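GH127 beta-L-arabinofuranoside (Geobacillus stearothermophilus, PDB 4QK0) probably hydrolyses beta-L-arabinofuranosides, releasing L-arabinose, as a family 127 glycoside hydrolase. Local coordinates at residues A[80-92]-A[412-426]. Numbering follows the deposited sequence.
Sequences AKWLEAVAYLLET and CCPPNLARLIASIGH
A85 and A418 meet methyl to methyl where two nearly parallel helices of the GH127 catalytic domain, an (alpha/alpha)6 barrel of the six-hairpin clan, pack closely: the axes of 80-92 and 413-422 approach to 8.2 Å and cross at 25°. A85 presents only a methyl here, and its CA comes within 4.1 Å of R419 CA. Helix 22-42 covers the same patch through I35 and V30. One turn further along, the methyl of A422 touches Y88 CB at 3.7 Å and L89 CD2. With CG anti to the carbonyl carbon (chi1 -58°), Y88 turns its ring toward the segment 412-426. S423 CB presses on one face in a CH-pi contact, 3.6 Å from the ring centroid, while E84 O lies over the opposite face, so the ring is sandwiched. Cut back to alanine, Y88 would probably leave a gap against S423 CB and the E84 carboxylate without its hydroxyl donor. Past the ring, a water donates to both Y88 O and A422 O and accepts from T92 OG1, bridging the two segments. On the polar edge R419, extended from CG to NE, reaches E84 in a buried salt bridge, the guanidinium and carboxylate planes 82° apart. R419 NH1 meets E84 OE1 from the syn side at 2.7 Å; Y88 OH donates to the anti lone pair of E84 OE2 at 2.6 Å.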
ATOM      1  N   ALA A  80      11.386  -3.784  32.782  1.00 26.27           N
ATOM      2  CA  ALA A  80      11.960  -5.108  32.707  1.00 27.67           C
ATOM      3  C   ALA A  80      13.023  -5.165  31.671  1.00 24.86           C
ATOM      4  O   ALA A  80      14.106  -5.697  31.898  1.00 26.29           O
ATOM      5  CB  ALA A  80      10.887  -6.139  32.411  1.00 29.29           C
ATOM      6  N   LYS A  81      12.749  -4.610  30.504  1.00 29.63           N
ATOM      7  CA  LYS A  81      13.713  -4.710  29.405  1.00 27.68           C
ATOM      8  C   LYS A  81      14.940  -3.914  29.691  1.00 24.39           C
ATOM      9  O   LYS A  81      16.050  -4.306  29.270  1.00 21.21           O
ATOM     10  CB  LYS A  81      13.109  -4.265  28.069  1.00 33.42           C
ATOM     11  CG  LYS A  81      12.036  -5.213  27.536  1.00 37.62           C
ATOM     12  CD  LYS A  81      11.229  -4.525  26.427  1.00 42.69           C
ATOM     13  CE  LYS A  81      10.180  -5.441  25.853  1.00 46.79           C
ATOM     14  NZ  LYS A  81       9.250  -4.642  25.022  1.00 51.70           N
ATOM     15  N   TRP A  82      14.767  -2.776  30.377  1.00 24.31           N
ATOM     16  CA  TRP A  82      15.933  -1.961  30.731  1.00 25.87           C
ATOM     17  C   TRP A  82      16.802  -2.761  31.747  1.00 24.60           C
ATOM     18  O   TRP A  82      18.030  -2.882  31.567  1.00 23.21           O
ATOM     19  CB  TRP A  82      15.498  -0.583  31.274  1.00 27.70           C
ATOM     20  CG  TRP A  82      16.599   0.347  31.660  1.00 31.02           C
ATOM     21  CD1 TRP A  82      17.213   1.272  30.861  1.00 34.86           C
ATOM     22  CD2 TRP A  82      17.252   0.431  32.930  1.00 31.84           C
ATOM     23  NE1 TRP A  82      18.206   1.909  31.560  1.00 35.59           N
ATOM     24  CE2 TRP A  82      18.232   1.430  32.833  1.00 33.28           C
ATOM     25  CE3 TRP A  82      17.082  -0.216  34.147  1.00 32.22           C
ATOM     26  CZ2 TRP A  82      19.053   1.778  33.903  1.00 35.67           C
ATOM     27  CZ3 TRP A  82      17.884   0.158  35.221  1.00 34.36           C
ATOM     28  CH2 TRP A  82      18.854   1.138  35.085  1.00 31.73           C
ATOM     29  N   LEU A  83      16.162  -3.365  32.755  1.00 25.12           N
ATOM     30  CA  LEU A  83      16.920  -4.210  33.727  1.00 26.40           C
ATOM     31  C   LEU A  83      17.656  -5.372  33.055  1.00 26.22           C
ATOM     32  O   LEU A  83      18.804  -5.661  33.373  1.00 27.81           O
ATOM     33  CB  LEU A  83      16.010  -4.755  34.799  1.00 26.85           C
ATOM     34  CG  LEU A  83      15.512  -3.703  35.815  1.00 25.83           C
ATOM     35  CD1 LEU A  83      14.386  -4.268  36.643  1.00 25.48           C
ATOM     36  CD2 LEU A  83      16.636  -3.243  36.710  1.00 27.55           C
ATOM     37  N   GLU A  84      17.015  -5.993  32.079  1.00 26.97           N
ATOM     38  CA  GLU A  84      17.613  -7.114  31.399  1.00 24.96           C
ATOM     39  C   GLU A  84      18.839  -6.698  30.650  1.00 24.46           C
ATOM     40  O   GLU A  84      19.895  -7.363  30.709  1.00 22.35           O
ATOM     41  CB  GLU A  84      16.619  -7.821  30.473  1.00 24.79           C
ATOM     42  CG  GLU A  84      17.203  -9.134  29.929  1.00 28.16           C
ATOM     43  CD  GLU A  84      16.386  -9.800  28.819  1.00 29.65           C
ATOM     44  OE1 GLU A  84      15.208  -9.458  28.665  1.00 30.56           O
ATOM     45  OE2 GLU A  84      16.934 -10.693  28.123  1.00 32.24           O
ATOM     46  N   ALA A  85      18.749  -5.602  29.930  1.00 24.20           N
ATOM     47  CA  ALA A  85      19.950  -5.104  29.247  1.00 23.78           C
ATOM     48  C   ALA A  85      21.072  -4.726  30.225  1.00 22.88           C
ATOM     49  O   ALA A  85      22.255  -4.939  29.949  1.00 25.06           O
ATOM     50  CB  ALA A  85      19.611  -3.903  28.402  1.00 24.49           C
ATOM     51  N   VAL A  86      20.697  -4.096  31.325  1.00 26.34           N
ATOM     52  CA  VAL A  86      21.679  -3.662  32.329  1.00 28.68           C
ATOM     53  C   VAL A  86      22.422  -4.876  32.880  1.00 28.48           C
ATOM     54  O   VAL A  86      23.631  -4.861  32.955  1.00 27.93           O
ATOM     55  CB  VAL A  86      20.972  -2.861  33.450  1.00 30.78           C
ATOM     56  CG1 VAL A  86      21.797  -2.839  34.715  1.00 31.88           C
ATOM     57  CG2 VAL A  86      20.687  -1.437  32.996  1.00 32.28           C
ATOM     58  N   ALA A  87      21.675  -5.937  33.182  1.00 26.80           N
ATOM     59  CA  ALA A  87      22.266  -7.244  33.535  1.00 26.79           C
ATOM     60  C   ALA A  87      23.338  -7.683  32.603  1.00 29.16           C
ATOM     61  O   ALA A  87      24.458  -8.033  33.034  1.00 30.15           O
ATOM     62  CB  ALA A  87      21.188  -8.304  33.597  1.00 25.80           C
ATOM     63  N   TYR A  88      23.061  -7.631  31.293  1.00 28.63           N
ATOM     64  CA  TYR A  88      24.070  -8.065  30.324  1.00 26.84           C
ATOM     65  C   TYR A  88      25.234  -7.117  30.295  1.00 27.94           C
ATOM     66  O   TYR A  88      26.381  -7.540  30.053  1.00 26.71           O
ATOM     67  CB  TYR A  88      23.492  -8.224  28.911  1.00 28.50           C
ATOM     68  CG  TYR A  88      22.336  -9.202  28.821  1.00 30.54           C
ATOM     69  CD1 TYR A  88      22.390 -10.435  29.444  1.00 31.81           C
ATOM     70  CD2 TYR A  88      21.202  -8.894  28.092  1.00 29.99           C
ATOM     71  CE1 TYR A  88      21.340 -11.346  29.344  1.00 33.69           C
ATOM     72  CE2 TYR A  88      20.137  -9.781  28.002  1.00 33.40           C
ATOM     73  CZ  TYR A  88      20.214 -11.009  28.623  1.00 34.32           C
ATOM     74  OH  TYR A  88      19.155 -11.873  28.546  1.00 32.10           O
ATOM     75  N   LEU A  89      24.965  -5.829  30.495  1.00 27.99           N
ATOM     76  CA  LEU A  89      26.069  -4.869  30.509  1.00 28.84           C
ATOM     77  C   LEU A  89      27.031  -5.153  31.667  1.00 28.44           C
ATOM     78  O   LEU A  89      28.263  -5.063  31.511  1.00 28.55           O
ATOM     79  CB  LEU A  89      25.552  -3.446  30.599  1.00 29.19           C
ATOM     80  CG  LEU A  89      24.975  -2.975  29.255  1.00 28.87           C
ATOM     81  CD1 LEU A  89      24.347  -1.604  29.450  1.00 30.21           C
ATOM     82  CD2 LEU A  89      25.999  -2.888  28.172  1.00 28.54           C
ATOM     83  N   LEU A  90      26.458  -5.479  32.819  1.00 30.72           N
ATOM     84  CA  LEU A  90      27.241  -5.799  34.001  1.00 33.59           C
ATOM     85  C   LEU A  90      28.064  -7.063  33.889  1.00 36.82           C
ATOM     86  O   LEU A  90      29.035  -7.179  34.606  1.00 41.82           O
ATOM     87  CB  LEU A  90      26.345  -5.896  35.230  1.00 34.80           C
ATOM     88  CG  LEU A  90      25.634  -4.603  35.632  1.00 33.76           C
ATOM     89  CD1 LEU A  90      24.670  -4.834  36.775  1.00 35.93           C
ATOM     90  CD2 LEU A  90      26.619  -3.502  36.014  1.00 36.70           C
ATOM     91  N   GLU A  91      27.687  -8.016  33.036  1.00 40.46           N
ATOM     92  CA  GLU A  91      28.533  -9.188  32.759  1.00 43.15           C
ATOM     93  C   GLU A  91      29.832  -8.809  32.092  1.00 51.60           C
ATOM     94  O   GLU A  91      30.796  -9.546  32.205  1.00 60.68           O
ATOM     95  CB  GLU A  91      27.857 -10.177  31.807  1.00 48.16           C
ATOM     96  CG  GLU A  91      26.756 -11.026  32.403  1.00 52.70           C
ATOM     97  CD  GLU A  91      26.260 -12.130  31.470  1.00 60.58           C
ATOM     98  OE1 GLU A  91      26.299 -11.944  30.231  1.00 64.03           O
ATOM     99  OE2 GLU A  91      25.818 -13.198  31.973  1.00 63.74           O
ATOM    100  N   THR A  92      29.858  -7.727  31.321  1.00 52.32           N
ATOM    101  CA  THR A  92      31.053  -7.386  30.548  1.00 54.46           C
ATOM    102  C   THR A  92      31.785  -6.159  31.100  1.00 57.01           C
ATOM    103  O   THR A  92      32.765  -5.734  30.536  1.00 51.05           O
ATOM    104  CB  THR A  92      30.735  -7.148  29.043  1.00 52.74           C
ATOM    105  OG1 THR A  92      29.917  -5.977  28.877  1.00 54.22           O
ATOM    106  CG2 THR A  92      30.041  -8.358  28.430  1.00 50.22           C
ATOM    107  N   CYS A 412       9.983   0.573  22.296  1.00 80.11           N
ATOM    108  CA  CYS A 412      10.601  -0.730  22.467  1.00 82.93           C
ATOM    109  C   CYS A 412      11.850  -0.873  21.594  1.00 72.40           C
ATOM    110  O   CYS A 412      12.807  -1.526  21.979  1.00 76.66           O
ATOM    111  CB  CYS A 412       9.594  -1.842  22.154  1.00 93.12           C
ATOM    112  SG  CYS A 412       8.888  -1.789  20.488  1.00 96.02           S
ATOM    113  N   CYS A 413      11.851  -0.258  20.425  1.00 70.81           N
ATOM    114  CA  CYS A 413      13.019  -0.310  19.562  1.00 75.86           C
ATOM    115  C   CYS A 413      14.319  -0.183  20.384  1.00 87.10           C
ATOM    116  O   CYS A 413      15.243  -0.974  20.174  1.00 82.50           O
ATOM    117  CB  CYS A 413      12.942   0.784  18.512  1.00 76.89           C
ATOM    118  SG  CYS A 413      11.320   1.572  18.488  1.00100.48           S
ATOM    119  N   PRO A 414      14.389   0.797  21.335  1.00 91.77           N
ATOM    120  CA  PRO A 414      15.631   0.972  22.120  1.00 90.36           C
ATOM    121  C   PRO A 414      15.967  -0.103  23.206  1.00 92.13           C
ATOM    122  O   PRO A 414      16.975  -0.792  23.044  1.00 62.97           O
ATOM    123  CB  PRO A 414      15.492   2.388  22.721  1.00 89.21           C
ATOM    124  CG  PRO A 414      14.296   3.006  22.087  1.00 88.59           C
ATOM    125  CD  PRO A 414      13.425   1.880  21.626  1.00 91.19           C
ATOM    126  N   PRO A 415      15.156  -0.246  24.309  1.00117.82           N
ATOM    127  CA  PRO A 415      15.588  -1.228  25.337  1.00109.31           C
ATOM    128  C   PRO A 415      15.565  -2.659  24.791  1.00 89.47           C
ATOM    129  O   PRO A 415      16.261  -3.563  25.348  1.00 72.06           O
ATOM    130  CB  PRO A 415      14.560  -1.051  26.477  1.00118.21           C
ATOM    131  CG  PRO A 415      13.331  -0.516  25.819  1.00121.37           C
ATOM    132  CD  PRO A 415      13.797   0.270  24.603  1.00127.05           C
ATOM    133  N   ASN A 416      14.781  -2.834  23.707  1.00 65.10           N
ATOM    134  CA  ASN A 416      14.802  -4.053  22.960  1.00 46.63           C
ATOM    135  C   ASN A 416      16.121  -4.220  22.240  1.00 36.68           C
ATOM    136  O   ASN A 416      16.765  -5.242  22.466  1.00 37.19           O
ATOM    137  CB  ASN A 416      13.575  -4.244  22.083  1.00 50.45           C
ATOM    138  CG  ASN A 416      12.713  -5.446  22.522  1.00 57.89           C
ATOM    139  OD1 ASN A 416      11.647  -5.249  23.096  1.00 66.90           O
ATOM    140  ND2 ASN A 416      13.182  -6.685  22.269  1.00 48.84           N
ATOM    141  N   LEU A 417      16.578  -3.291  21.400  1.00 31.50           N
ATOM    142  CA  LEU A 417      17.895  -3.503  20.755  1.00 30.99           C
ATOM    143  C   LEU A 417      19.028  -3.581  21.749  1.00 27.35           C
ATOM    144  O   LEU A 417      19.938  -4.344  21.578  1.00 29.71           O
ATOM    145  CB  LEU A 417      18.275  -2.431  19.780  1.00 33.96           C
ATOM    146  CG  LEU A 417      18.070  -2.722  18.300  1.00 38.83           C
ATOM    147  CD1 LEU A 417      18.391  -1.438  17.544  1.00 41.48           C
ATOM    148  CD2 LEU A 417      18.922  -3.866  17.764  1.00 38.35           C
ATOM    149  N   ALA A 418      18.966  -2.775  22.772  1.00 27.90           N
ATOM    150  CA  ALA A 418      19.977  -2.811  23.819  1.00 27.78           C
ATOM    151  C   ALA A 418      20.154  -4.214  24.397  1.00 27.46           C
ATOM    152  O   ALA A 418      21.283  -4.635  24.596  1.00 29.02           O
ATOM    153  CB  ALA A 418      19.608  -1.868  24.942  1.00 26.94           C
ATOM    154  N   ARG A 419      19.056  -4.907  24.728  1.00 26.86           N
ATOM    155  CA  ARG A 419      19.203  -6.212  25.387  1.00 28.20           C
ATOM    156  C   ARG A 419      19.813  -7.224  24.462  1.00 27.42           C
ATOM    157  O   ARG A 419      20.618  -8.028  24.916  1.00 31.02           O
ATOM    158  CB  ARG A 419      17.926  -6.720  26.024  1.00 26.70           C
ATOM    159  CG  ARG A 419      16.812  -7.104  25.087  1.00 29.98           C
ATOM    160  CD  ARG A 419      15.615  -7.554  25.911  1.00 32.92           C
ATOM    161  NE  ARG A 419      14.518  -7.968  25.063  1.00 31.67           N
ATOM    162  CZ  ARG A 419      13.740  -9.018  25.270  1.00 34.04           C
ATOM    163  NH1 ARG A 419      13.932  -9.833  26.311  1.00 33.68           N
ATOM    164  NH2 ARG A 419      12.758  -9.274  24.407  1.00 34.58           N
ATOM    165  N   LEU A 420      19.531  -7.146  23.167  1.00 25.45           N
ATOM    166  CA  LEU A 420      20.208  -8.032  22.231  1.00 25.19           C
ATOM    167  C   LEU A 420      21.706  -7.729  22.046  1.00 28.34           C
ATOM    168  O   LEU A 420      22.591  -8.631  22.116  1.00 30.18           O
ATOM    169  CB  LEU A 420      19.529  -7.993  20.871  1.00 24.64           C
ATOM    170  CG  LEU A 420      20.226  -8.811  19.787  1.00 25.01           C
ATOM    171  CD1 LEU A 420      20.247 -10.280  20.181  1.00 27.30           C
ATOM    172  CD2 LEU A 420      19.505  -8.674  18.468  1.00 27.49           C
ATOM    173  N   ILE A 421      22.015  -6.465  21.770  1.00 27.83           N
ATOM    174  CA  ILE A 421      23.383  -6.075  21.483  1.00 26.08           C
ATOM    175  C   ILE A 421      24.233  -6.384  22.689  1.00 27.31           C
ATOM    176  O   ILE A 421      25.358  -6.869  22.561  1.00 26.26           O
ATOM    177  CB  ILE A 421      23.451  -4.564  21.143  1.00 27.56           C
ATOM    178  CG1 ILE A 421      22.957  -4.328  19.702  1.00 29.77           C
ATOM    179  CG2 ILE A 421      24.862  -4.035  21.262  1.00 26.86           C
ATOM    180  CD1 ILE A 421      22.761  -2.877  19.360  1.00 31.76           C
ATOM    181  N   ALA A 422      23.714  -6.062  23.872  1.00 27.90           N
ATOM    182  CA  ALA A 422      24.494  -6.239  25.108  1.00 29.32           C
ATOM    183  C   ALA A 422      24.781  -7.714  25.397  1.00 30.45           C
ATOM    184  O   ALA A 422      25.754  -8.030  26.067  1.00 28.10           O
ATOM    185  CB  ALA A 422      23.799  -5.600  26.303  1.00 28.13           C
ATOM    186  N   SER A 423      23.942  -8.602  24.870  1.00 30.44           N
ATOM    187  CA  SER A 423      24.117 -10.019  25.090  1.00 29.76           C
ATOM    188  C   SER A 423      24.690 -10.723  23.880  1.00 29.54           C
ATOM    189  O   SER A 423      24.574 -11.928  23.777  1.00 28.70           O
ATOM    190  CB  SER A 423      22.762 -10.651  25.489  1.00 29.57           C
ATOM    191  OG  SER A 423      21.809 -10.518  24.459  1.00 29.45           O
ATOM    192  N   ILE A 424      25.251  -9.980  22.939  1.00 29.57           N
ATOM    193  CA  ILE A 424      25.703 -10.586  21.713  1.00 31.57           C
ATOM    194  C   ILE A 424      26.665 -11.747  21.993  1.00 31.68           C
ATOM    195  O   ILE A 424      26.699 -12.739  21.245  1.00 34.20           O
ATOM    196  CB  ILE A 424      26.335  -9.540  20.757  1.00 31.74           C
ATOM    197  CG1 ILE A 424      26.765 -10.155  19.433  1.00 34.15           C
ATOM    198  CG2 ILE A 424      27.555  -8.908  21.333  1.00 35.20           C
ATOM    199  CD1 ILE A 424      25.591 -10.538  18.576  1.00 36.91           C
ATOM    200  N   GLY A 425      27.443 -11.628  23.052  1.00 31.10           N
ATOM    201  CA  GLY A 425      28.405 -12.649  23.419  1.00 29.16           C
ATOM    202  C   GLY A 425      27.807 -14.013  23.641  1.00 28.74           C
ATOM    203  O   GLY A 425      28.448 -15.017  23.369  1.00 29.77           O
ATOM    204  N   HIS A 426      26.549 -14.051  24.051  1.00 29.30           N
ATOM    205  CA  HIS A 426      25.846 -15.298  24.311  1.00 29.38           C
ATOM    206  C   HIS A 426      25.478 -16.040  23.028  1.00 29.65           C
ATOM    207  O   HIS A 426      25.046 -17.161  23.110  1.00 28.73           O
ATOM    208  CB  HIS A 426      24.518 -15.065  24.989  1.00 30.91           C
ATOM    209  CG  HIS A 426      24.592 -14.429  26.330  1.00 38.13           C
ATOM    210  ND1 HIS A 426      25.668 -13.668  26.714  1.00 42.18           N
ATOM    211  CD2 HIS A 426      23.698 -14.363  27.350  1.00 36.68           C
ATOM    212  CE1 HIS A 426      25.461 -13.196  27.926  1.00 38.70           C
ATOM    213  NE2 HIS A 426      24.274 -13.604  28.333  1.00 36.03           N
TER
HETATM  214  O   HOH W   1      27.381  -6.453  27.442  1.00 41.00           O